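Local coordinates for protein catalase (Pseudomonas syringae, PDB 1M7S) that breaks hydrogen peroxide down into water and oxygen with a heme cofactor, protecting the cell from its toxic effects, at residues 66-71 with 75-80; 92-97 with 151-156; 145-150 with 155-160. All blocks are in the same frame, centred on the assembly; numbering follows the deposited sequence. Where two conformers were deposited one is given.

Contact 1 (66-71 with 75-80); sequences ADISDL and TVFKSG
Ile68 and Phe77 meet within the loop that joins strands 55-64 and 82-90, two adjacent antiparallel strands of the catalase beta-barrel, and their contact draws the two halves of that loop together. The apolar part rests on the end of the isoleucine chain. Its CG1 sits between the backbone N and the carbonyl carbon (chi1 57°), which sends CD1 to the aromatic side chain, 3.7 Å from Phe77 CG. The methyl approaches obliquely and makes an off-centre CH-pi contact, with Ile68 CD1 4.2 Å from the centroid of the Phe77 ring and 29° off its normal. On the other side of the ring plane, Val76 CG1 stands over the ring centre. Ile287 of strand 284-295 touches both Ile68 and Phe77, which joins the pair to the barrel.

The polar part of the contact contains no direct hydrogen bond across the loop. A water takes its place: it accepts from Ile68 N at 2.9 Å and lies 2.8 Å from Phe77 O, to which it can donate. Nearer the strand ends the backbones draw closer, and Ser79 CB lies 3.7 Å from Ala66 O; just beyond, Gly80 pairs with Ala64 through the backbone.

Local bonds shape each half. Residues 75-77 form a short 3-10 turn, closed by the bond from Lys78 N to Thr75 O. In the other half Asp67 makes an Asx turn: its OD2 accepts from Ser69 N at 3.1 Å, nearly straight at 168°, and receives Ser69 OG on its syn lone pair at 2.9 Å.

Contact 2 (92-97 with 151-156); sequences VVHGNH and NLDNDS
His94 and Asp153 touch through one short hydrogen bond, from His94 NE2 to Asp153 OD1 at 2.8 Å. The two side chains approach from opposite directions, and the bond is almost straight, with an N-H...O angle of 174°. His94 CG lies anti to the carbonyl carbon and beside the backbone N (chi1 -62°), which carries the ring toward Asp153. The oxygen lies at the edge of the imidazole, in its plane, and is met on its syn side. The carboxylate is turned 71° against the ring; OD1 alone takes the bond, and Asp153 OD2 stays 3.6 Å from His94 NE2.

Packing is close around the buried histidine. Val93 CG1 lies 3.8 Å above one face of the His94 ring, offset toward its rim, while Leu102 and Pro146 also touch the side chain. This His-carboxylate pair links the loop that follows barrel strand 82-90 to the turn leading into helix 155-163, beside an interface of the catalase tetramer. His94 is about 10 Å, side chain to side chain, from His52, the predicted active-site histidine.

Away from the imidazole the contact thins out quickly, for Asp153 is exposed and the two segments bury little surface against each other. Its second oxygen, OD2, hydrogen-bonds to Tyr234 of the second subunit, so the carboxylate is gripped from both chains and its rotation is restrained. Farther along, Asn154 caps helix 155-163: Ser156 N and Ser156 OG reach Asn154 OD1 from the same face of the amide.

Contact 3 (145-150 with 155-160); sequences KPDPRT and DSRRFD
Pro148 lies over one face of the Arg157 guanidinium, with Pro148 CD 3.6 Å from Arg157 CZ and displaced toward the rim of the group. Asp147 CA lies over the same face. At the edge of the guanidinium, near its plane, Lys145 O is 3.0 Å from Arg157 NH1. Lower on the arginine chain, Asp147 crosses it at about a right angle and sets its OD2 3.5 Å from Arg157 CD. A bend at chi3 (58°) brings the guanidinium round from the first turn of helix 155-163 to the loop that leaves helix 137-144.

The next shell fixes both partners. Asp147 is gripped side-on by Arg149: Arg149 NE meets the syn lone pair of Asp147 OD1 at 2.9 Å with an angle of 173°, and Arg149 NH2 reaches Asp147 OD2 at 2.8 Å. The backbone N of Arg149 uses the anti lone pair of OD1, closing an Asx turn, and Asn154 ND2 adds a bond to OD2. Arg157 NH1 donates to His142 O, while Arg157 NE donates to Gly373 O of the third subunit. The contact is therefore part of the tetramer interface as well as of the turn between two helices.

Asp147 OD2 stands 4.3 Å from Arg157 NE and well out of the guanidinium plane, with no N-H directed at it. The carboxylate thus forms its salt bridge with Arg149, whereas its effect on the Arg157 charge is probably a general electrostatic one, while NE and NH1 of Arg157 donate to main-chain carbonyls.

From the N terminus, contact 1 comes first and closes a short loop between barrel strands 55-64 and 82-90; it is complete before the others begin and lies across the chain's centre from them, about 42 and 46 Å away between centres. Contact 2 opens just after strand 82-90 and closes a much longer loop spanning strands 107-114 and 117-124 and helix 137-144. Contact 3 opens inside that span, at the end of helix 137-144, and runs slightly past its end into helix 155-163, the two sharing Asp155 and Ser156. Val93 O to Lys145 NZ and Leu152 O to Asp147 N probably hydrogen-bond between contacts 2 and 3, and both touch the second subunit.

Contact 1 (66-71 with 75-80)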
loop_
_atom_site.group_PDB
_atom_site.type_symbol
_atom_site.label_atom_id
_atom_site.label_comp_id
_atom_site.label_asym_id
_atom_site.label_seq_id
_atom_site.Cartn_x
_atom_site.Cartn_y
_atom_site.Cartn_z
ATOM N N ALA A 66 -20.166 26.009 -31.146
ATOM C CA ALA A 66 -21.584 26.319 -31.300
ATOM C C ALA A 66 -22.089 27.049 -30.067
ATOM O O ALA A 66 -21.407 27.077 -29.046
ATOM C CB ALA A 66 -22.374 25.016 -31.498
ATOM N N ASP A 67 -23.303 27.575 -30.198
ATOM C CA ASP A 67 -23.939 28.229 -29.061
ATOM C C ASP A 67 -24.829 27.191 -28.377
ATOM O O ASP A 67 -25.921 26.882 -28.908
ATOM C CB ASP A 67 -24.828 29.410 -29.476
ATOM C CG ASP A 67 -25.506 30.056 -28.285
ATOM O OD1 ASP A 67 -26.320 30.998 -28.510
ATOM O OD2 ASP A 67 -25.272 29.695 -27.110
ATOM N N ILE A 68 -24.382 26.630 -27.270
ATOM C CA ILE A 68 -25.232 25.690 -26.535
ATOM C C ILE A 68 -25.396 26.187 -25.106
ATOM O O ILE A 68 -25.697 25.457 -24.150
ATOM C CB ILE A 68 -24.872 24.201 -26.611
ATOM C CG1 ILE A 68 -23.444 23.949 -26.131
ATOM C CG2 ILE A 68 -25.090 23.621 -28.015
ATOM C CD1 ILE A 68 -23.187 22.468 -25.877
ATOM N N SER A 69 -25.444 27.520 -24.908
ATOM C CA SER A 69 -25.665 28.120 -23.585
ATOM C C SER A 69 -27.023 27.751 -22.999
ATOM O O SER A 69 -27.281 27.636 -21.793
ATOM C CB SER A 69 -25.494 29.656 -23.692
ATOM O OG SER A 69 -26.513 30.109 -24.578
ATOM N N ASP A 70 -27.987 27.475 -23.860
ATOM C CA ASP A 70 -29.328 26.983 -23.633
ATOM C C ASP A 70 -29.341 25.593 -22.995
ATOM O O ASP A 70 -30.222 25.199 -22.224
ATOM C CB ASP A 70 -30.002 26.983 -25.023
ATOM C CG ASP A 70 -29.000 26.795 -26.162
ATOM O OD1 ASP A 70 -28.299 27.744 -26.653
ATOM O OD2 ASP A 70 -28.831 25.635 -26.623
ATOM N N LEU A 71 -28.317 24.779 -23.284
ATOM C CA LEU A 71 -28.168 23.451 -22.722
ATOM C C LEU A 71 -27.227 23.442 -21.513
ATOM O O LEU A 71 -27.536 22.767 -20.512
ATOM C CB LEU A 71 -27.557 22.506 -23.779
ATOM C CG LEU A 71 -28.254 22.426 -25.146
ATOM C CD1 LEU A 71 -27.709 21.232 -25.923
ATOM C CD2 LEU A 71 -29.771 22.380 -25.051
ATOM N N THR A 75 -18.084 26.280 -19.309
ATOM C CA THR A 75 -17.152 27.005 -20.183
ATOM C C THR A 75 -16.542 26.229 -21.316
ATOM O O THR A 75 -16.276 26.759 -22.417
ATOM C CB THR A 75 -16.002 27.630 -19.313
ATOM O OG1 THR A 75 -16.638 28.384 -18.281
ATOM C CG2 THR A 75 -15.133 28.585 -20.120
ATOM N N VAL A 76 -16.304 24.904 -21.170
ATOM C CA VAL A 76 -15.747 24.080 -22.233
ATOM C C VAL A 76 -16.564 24.093 -23.510
ATOM O O VAL A 76 -16.034 23.879 -24.608
ATOM C CB VAL A 76 -15.541 22.610 -21.704
ATOM C CG1 VAL A 76 -16.891 21.958 -21.407
ATOM C CG2 VAL A 76 -14.740 21.789 -22.682
ATOM N N PHE A 77 -17.872 24.382 -23.476
ATOM C CA PHE A 77 -18.722 24.437 -24.622
ATOM C C PHE A 77 -18.905 25.860 -25.202
ATOM O O PHE A 77 -19.581 25.966 -26.219
ATOM C CB PHE A 77 -20.114 23.918 -24.247
ATOM C CG PHE A 77 -20.150 22.516 -23.678
ATOM C CD1 PHE A 77 -20.737 22.285 -22.446
ATOM C CD2 PHE A 77 -19.587 21.466 -24.381
ATOM C CE1 PHE A 77 -20.799 20.988 -21.941
ATOM C CE2 PHE A 77 -19.631 20.183 -23.876
ATOM C CZ PHE A 77 -20.242 19.939 -22.648
ATOM N N LYS A 78 -18.281 26.859 -24.598
ATOM C CA LYS A 78 -18.428 28.239 -25.152
ATOM C C LYS A 78 -17.741 28.363 -26.483
ATOM O O LYS A 78 -16.548 28.042 -26.631
ATOM C CB LYS A 78 -17.827 29.158 -24.102
ATOM C CG LYS A 78 -17.454 30.565 -24.522
ATOM C CD LYS A 78 -16.905 31.277 -23.278
ATOM C CE LYS A 78 -15.700 32.113 -23.659
ATOM N NZ LYS A 78 -14.732 31.379 -24.530
ATOM N N SER A 79 -18.413 28.813 -27.532
ATOM C CA SER A 79 -17.888 28.940 -28.864
ATOM C C SER A 79 -16.537 29.643 -28.929
ATOM O O SER A 79 -16.364 30.672 -28.297
ATOM C CB SER A 79 -18.898 29.701 -29.754
ATOM O OG SER A 79 -18.551 29.442 -31.080
ATOM N N GLY A 80 -15.586 28.949 -29.567
ATOM C CA GLY A 80 -14.199 29.383 -29.689
ATOM C C GLY A 80 -13.339 29.057 -28.471
ATOM O O GLY A 80 -12.121 29.324 -28.449
HETATM O O HOH W 1 -22.012 27.314 -25.818
#

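Contact 2 (92-97 with 151-156)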
loop_
_atom_site.group_PDB
_atom_site.type_symbol
_atom_site.label_atom_id
_atom_site.label_comp_id
_atom_site.label_asym_id
_atom_site.label_seq_id
_atom_site.Cartn_x
_atom_site.Cartn_y
_atom_site.Cartn_z
ATOM N N VAL A 92 -10.218 -3.687 -23.286
ATOM C CA VAL A 92 -10.968 -3.740 -22.045
ATOM C C VAL A 92 -10.575 -4.878 -21.104
ATOM O O VAL A 92 -10.277 -4.715 -19.944
ATOM C CB VAL A 92 -12.481 -3.949 -22.358
ATOM C CG1 VAL A 92 -13.307 -4.161 -21.090
ATOM C CG2 VAL A 92 -13.060 -2.722 -23.069
ATOM N N VAL A 93 -10.617 -6.080 -21.672
ATOM C CA VAL A 93 -10.489 -7.289 -20.874
ATOM C C VAL A 93 -9.093 -7.731 -20.524
ATOM O O VAL A 93 -8.912 -8.088 -19.354
ATOM C CB VAL A 93 -11.197 -8.455 -21.617
ATOM C CG1 VAL A 93 -11.104 -9.734 -20.811
ATOM C CG2 VAL A 93 -12.647 -8.114 -21.947
ATOM N N HIS A 94 -8.166 -7.748 -21.467
ATOM C CA HIS A 94 -6.858 -8.341 -21.138
ATOM C C HIS A 94 -5.856 -7.386 -20.525
ATOM O O HIS A 94 -6.160 -6.196 -20.382
ATOM C CB HIS A 94 -6.308 -9.045 -22.365
ATOM C CG HIS A 94 -7.254 -10.149 -22.746
ATOM N ND1 HIS A 94 -8.297 -9.944 -23.629
ATOM C CD2 HIS A 94 -7.315 -11.429 -22.290
ATOM C CE1 HIS A 94 -8.985 -11.096 -23.739
ATOM N NE2 HIS A 94 -8.398 -11.995 -22.938
ATOM N N GLY A 95 -4.701 -7.876 -20.092
ATOM C CA GLY A 95 -3.723 -7.057 -19.405
ATOM C C GLY A 95 -2.719 -6.311 -20.271
ATOM O O GLY A 95 -2.825 -6.190 -21.497
ATOM N N ASN A 96 -1.715 -5.708 -19.593
ATOM C CA ASN A 96 -0.705 -4.990 -20.353
ATOM C C ASN A 96 0.046 -5.949 -21.279
ATOM O O ASN A 96 0.330 -7.118 -21.011
ATOM C CB ASN A 96 0.458 -4.360 -19.599
ATOM C CG ASN A 96 0.073 -4.050 -18.177
ATOM O OD1 ASN A 96 -0.586 -3.037 -17.931
ATOM N ND2 ASN A 96 0.454 -4.923 -17.269
ATOM N N HIS A 97 0.369 -5.338 -22.419
ATOM C CA HIS A 97 1.061 -6.065 -23.449
ATOM C C HIS A 97 0.181 -7.190 -23.944
ATOM O O HIS A 97 0.726 -7.833 -24.835
ATOM C CB HIS A 97 2.410 -6.553 -22.939
ATOM C CG HIS A 97 3.328 -5.411 -22.602
ATOM N ND1 HIS A 97 4.375 -5.507 -21.716
ATOM C CD2 HIS A 97 3.356 -4.117 -23.047
ATOM C CE1 HIS A 97 4.981 -4.335 -21.634
ATOM N NE2 HIS A 97 4.396 -3.452 -22.415
ATOM N N ASN A 151 -6.193 -18.730 -16.290
ATOM C CA ASN A 151 -5.756 -17.535 -17.038
ATOM C C ASN A 151 -5.886 -17.740 -18.522
ATOM O O ASN A 151 -5.187 -17.064 -19.311
ATOM C CB ASN A 151 -4.359 -17.089 -16.582
ATOM C CG ASN A 151 -3.995 -15.673 -16.931
ATOM O OD1 ASN A 151 -4.848 -14.806 -16.806
ATOM N ND2 ASN A 151 -2.726 -15.430 -17.360
ATOM N N LEU A 152 -6.777 -18.587 -19.058
ATOM C CA LEU A 152 -6.997 -18.762 -20.471
ATOM C C LEU A 152 -8.437 -18.350 -20.792
ATOM O O LEU A 152 -9.332 -18.488 -19.952
ATOM C CB LEU A 152 -6.848 -20.251 -20.908
ATOM C CG LEU A 152 -5.408 -20.784 -20.797
ATOM C CD1 LEU A 152 -5.447 -22.292 -20.859
ATOM C CD2 LEU A 152 -4.553 -20.116 -21.875
ATOM N N ASP A 153 -8.633 -17.885 -22.004
ATOM C CA ASP A 153 -9.963 -17.460 -22.464
ATOM C C ASP A 153 -10.852 -18.708 -22.485
ATOM O O ASP A 153 -10.429 -19.813 -22.803
ATOM C CB ASP A 153 -9.823 -16.785 -23.821
ATOM C CG ASP A 153 -9.078 -15.471 -23.751
ATOM O OD1 ASP A 153 -9.108 -14.732 -22.753
ATOM O OD2 ASP A 153 -8.389 -15.073 -24.734
ATOM N N ASN A 154 -12.111 -18.564 -22.112
ATOM C CA ASN A 154 -13.051 -19.694 -22.044
ATOM C C ASN A 154 -14.423 -19.063 -22.217
ATOM O O ASN A 154 -15.058 -18.639 -21.251
ATOM C CB ASN A 154 -12.961 -20.404 -20.692
ATOM C CG ASN A 154 -13.981 -21.539 -20.585
ATOM O OD1 ASN A 154 -14.798 -21.733 -21.498
ATOM N ND2 ASN A 154 -13.953 -22.273 -19.461
ATOM N N ASP A 155 -14.863 -18.939 -23.486
ATOM C CA ASP A 155 -16.113 -18.226 -23.723
ATOM C C ASP A 155 -17.369 -18.942 -23.283
ATOM O O ASP A 155 -18.362 -18.213 -23.063
ATOM C CB ASP A 155 -16.214 -17.779 -25.172
ATOM C CG ASP A 155 -15.048 -16.968 -25.689
ATOM O OD1 ASP A 155 -14.203 -16.377 -24.964
ATOM O OD2 ASP A 155 -14.941 -16.917 -26.955
ATOM N N SER A 156 -17.339 -20.201 -22.838
ATOM C CA SER A 156 -18.521 -20.782 -22.223
ATOM C C SER A 156 -18.936 -19.978 -21.004
ATOM O O SER A 156 -20.128 -20.065 -20.636
ATOM C CB SER A 156 -18.227 -22.280 -21.948
ATOM O OG SER A 156 -17.252 -22.356 -20.903
#

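Contact 3 (145-150 with 155-160)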
loop_
_atom_site.group_PDB
_atom_site.type_symbol
_atom_site.label_atom_id
_atom_site.label_comp_id
_atom_site.label_asym_id
_atom_site.label_seq_id
_atom_site.Cartn_x
_atom_site.Cartn_y
_atom_site.Cartn_z
ATOM N N LYS A 145 -13.629 -12.057 -18.473
ATOM C CA LYS A 145 -12.189 -12.227 -18.301
ATOM C C LYS A 145 -11.806 -13.714 -18.451
ATOM O O LYS A 145 -12.696 -14.545 -18.368
ATOM C CB LYS A 145 -11.842 -11.841 -16.857
ATOM C CG LYS A 145 -11.877 -10.345 -16.511
ATOM C CD LYS A 145 -10.499 -9.761 -16.826
ATOM C CE LYS A 145 -10.573 -8.271 -16.379
ATOM N NZ LYS A 145 -9.238 -7.687 -16.664
ATOM N N PRO A 146 -10.536 -14.021 -18.591
ATOM C CA PRO A 146 -10.023 -15.375 -18.651
ATOM C C PRO A 146 -10.485 -16.172 -17.445
ATOM O O PRO A 146 -10.759 -15.679 -16.349
ATOM C CB PRO A 146 -8.468 -15.247 -18.646
ATOM C CG PRO A 146 -8.307 -13.856 -19.230
ATOM C CD PRO A 146 -9.494 -12.995 -18.812
ATOM N N ASP A 147 -10.591 -17.480 -17.632
ATOM C CA ASP A 147 -11.052 -18.389 -16.544
ATOM C C ASP A 147 -10.127 -18.204 -15.340
ATOM O O ASP A 147 -8.915 -18.230 -15.491
ATOM C CB ASP A 147 -10.870 -19.783 -17.129
ATOM C CG ASP A 147 -11.534 -20.892 -16.321
ATOM O OD1 ASP A 147 -11.293 -20.976 -15.106
ATOM O OD2 ASP A 147 -12.258 -21.674 -16.965
ATOM N N PRO A 148 -10.669 -18.131 -14.142
ATOM C CA PRO A 148 -9.923 -17.907 -12.909
ATOM C C PRO A 148 -9.042 -19.086 -12.524
ATOM O O PRO A 148 -8.147 -18.947 -11.664
ATOM C CB PRO A 148 -10.934 -17.630 -11.773
ATOM C CG PRO A 148 -12.213 -18.142 -12.412
ATOM C CD PRO A 148 -12.101 -18.024 -13.904
ATOM N N ARG A 149 -9.359 -20.262 -13.065
ATOM C CA ARG A 149 -8.539 -21.433 -12.754
ATOM C C ARG A 149 -7.302 -21.462 -13.634
ATOM O O ARG A 149 -6.310 -22.054 -13.218
ATOM C CB ARG A 149 -9.370 -22.717 -13.155
ATOM C CG ARG A 149 -10.600 -22.877 -12.284
ATOM C CD ARG A 149 -11.594 -23.922 -12.828
ATOM N NE ARG A 149 -12.295 -23.467 -14.031
ATOM C CZ ARG A 149 -13.342 -24.087 -14.574
ATOM N NH1 ARG A 149 -13.801 -25.242 -14.037
ATOM N NH2 ARG A 149 -13.927 -23.547 -15.639
ATOM N N THR A 150 -7.312 -20.896 -14.839
ATOM C CA THR A 150 -6.195 -21.092 -15.757
ATOM C C THR A 150 -5.556 -19.873 -16.416
ATOM O O THR A 150 -4.563 -19.994 -17.121
ATOM C CB THR A 150 -6.646 -21.968 -16.972
ATOM O OG1 THR A 150 -7.700 -21.290 -17.678
ATOM C CG2 THR A 150 -7.085 -23.367 -16.555
ATOM N N ASP A 155 -14.863 -18.939 -23.486
ATOM C CA ASP A 155 -16.113 -18.226 -23.723
ATOM C C ASP A 155 -17.369 -18.942 -23.283
ATOM O O ASP A 155 -18.362 -18.213 -23.063
ATOM C CB ASP A 155 -16.214 -17.779 -25.172
ATOM C CG ASP A 155 -15.048 -16.968 -25.689
ATOM O OD1 ASP A 155 -14.203 -16.377 -24.964
ATOM O OD2 ASP A 155 -14.941 -16.917 -26.955
ATOM N N SER A 156 -17.339 -20.201 -22.838
ATOM C CA SER A 156 -18.521 -20.782 -22.223
ATOM C C SER A 156 -18.936 -19.978 -21.004
ATOM O O SER A 156 -20.128 -20.065 -20.636
ATOM C CB SER A 156 -18.227 -22.280 -21.948
ATOM O OG SER A 156 -17.252 -22.356 -20.903
ATOM N N ARG A 157 -17.998 -19.354 -20.285
ATOM C CA ARG A 157 -18.277 -18.623 -19.075
ATOM C C ARG A 157 -19.117 -17.370 -19.332
ATOM O O ARG A 157 -20.116 -17.182 -18.639
ATOM C CB ARG A 157 -16.950 -18.272 -18.355
ATOM C CG ARG A 157 -16.103 -19.504 -17.973
ATOM C CD ARG A 157 -14.782 -19.217 -17.265
ATOM N NE ARG A 157 -15.034 -18.471 -16.055
ATOM C CZ ARG A 157 -14.980 -17.150 -15.845
ATOM N NH1 ARG A 157 -14.574 -16.376 -16.836
ATOM N NH2 ARG A 157 -15.319 -16.647 -14.677
ATOM N N ARG A 158 -18.753 -16.572 -20.332
ATOM C CA ARG A 158 -19.552 -15.365 -20.617
ATOM C C ARG A 158 -20.951 -15.761 -21.120
ATOM O O ARG A 158 -21.891 -15.023 -20.826
ATOM C CB ARG A 158 -18.867 -14.470 -21.647
ATOM C CG ARG A 158 -18.814 -14.942 -23.102
ATOM C CD ARG A 158 -18.026 -13.998 -24.003
ATOM N NE ARG A 158 -16.646 -13.783 -23.572
ATOM C CZ ARG A 158 -15.736 -13.071 -24.234
ATOM N NH1 ARG A 158 -14.507 -12.888 -23.731
ATOM N NH2 ARG A 158 -16.037 -12.586 -25.426
ATOM N N PHE A 159 -21.063 -16.937 -21.750
ATOM C CA PHE A 159 -22.402 -17.272 -22.277
ATOM C C PHE A 159 -23.302 -17.928 -21.257
ATOM O O PHE A 159 -24.524 -17.758 -21.336
ATOM C CB PHE A 159 -22.378 -18.011 -23.609
ATOM C CG PHE A 159 -21.787 -17.158 -24.716
ATOM C CD1 PHE A 159 -20.642 -17.548 -25.349
ATOM C CD2 PHE A 159 -22.455 -15.985 -25.090
ATOM C CE1 PHE A 159 -20.099 -16.770 -26.374
ATOM C CE2 PHE A 159 -21.916 -15.205 -26.112
ATOM C CZ PHE A 159 -20.747 -15.592 -26.764
ATOM N N ASP A 160 -22.749 -18.503 -20.211
ATOM C CA ASP A 160 -23.541 -18.934 -19.059
ATOM C C ASP A 160 -24.113 -17.659 -18.428
ATOM O O ASP A 160 -25.338 -17.491 -18.228
ATOM C CB ASP A 160 -22.595 -19.665 -18.085
ATOM C CG ASP A 160 -23.183 -19.992 -16.732
ATOM O OD1 ASP A 160 -24.420 -20.103 -16.662
ATOM O OD2 ASP A 160 -22.417 -20.155 -15.753
#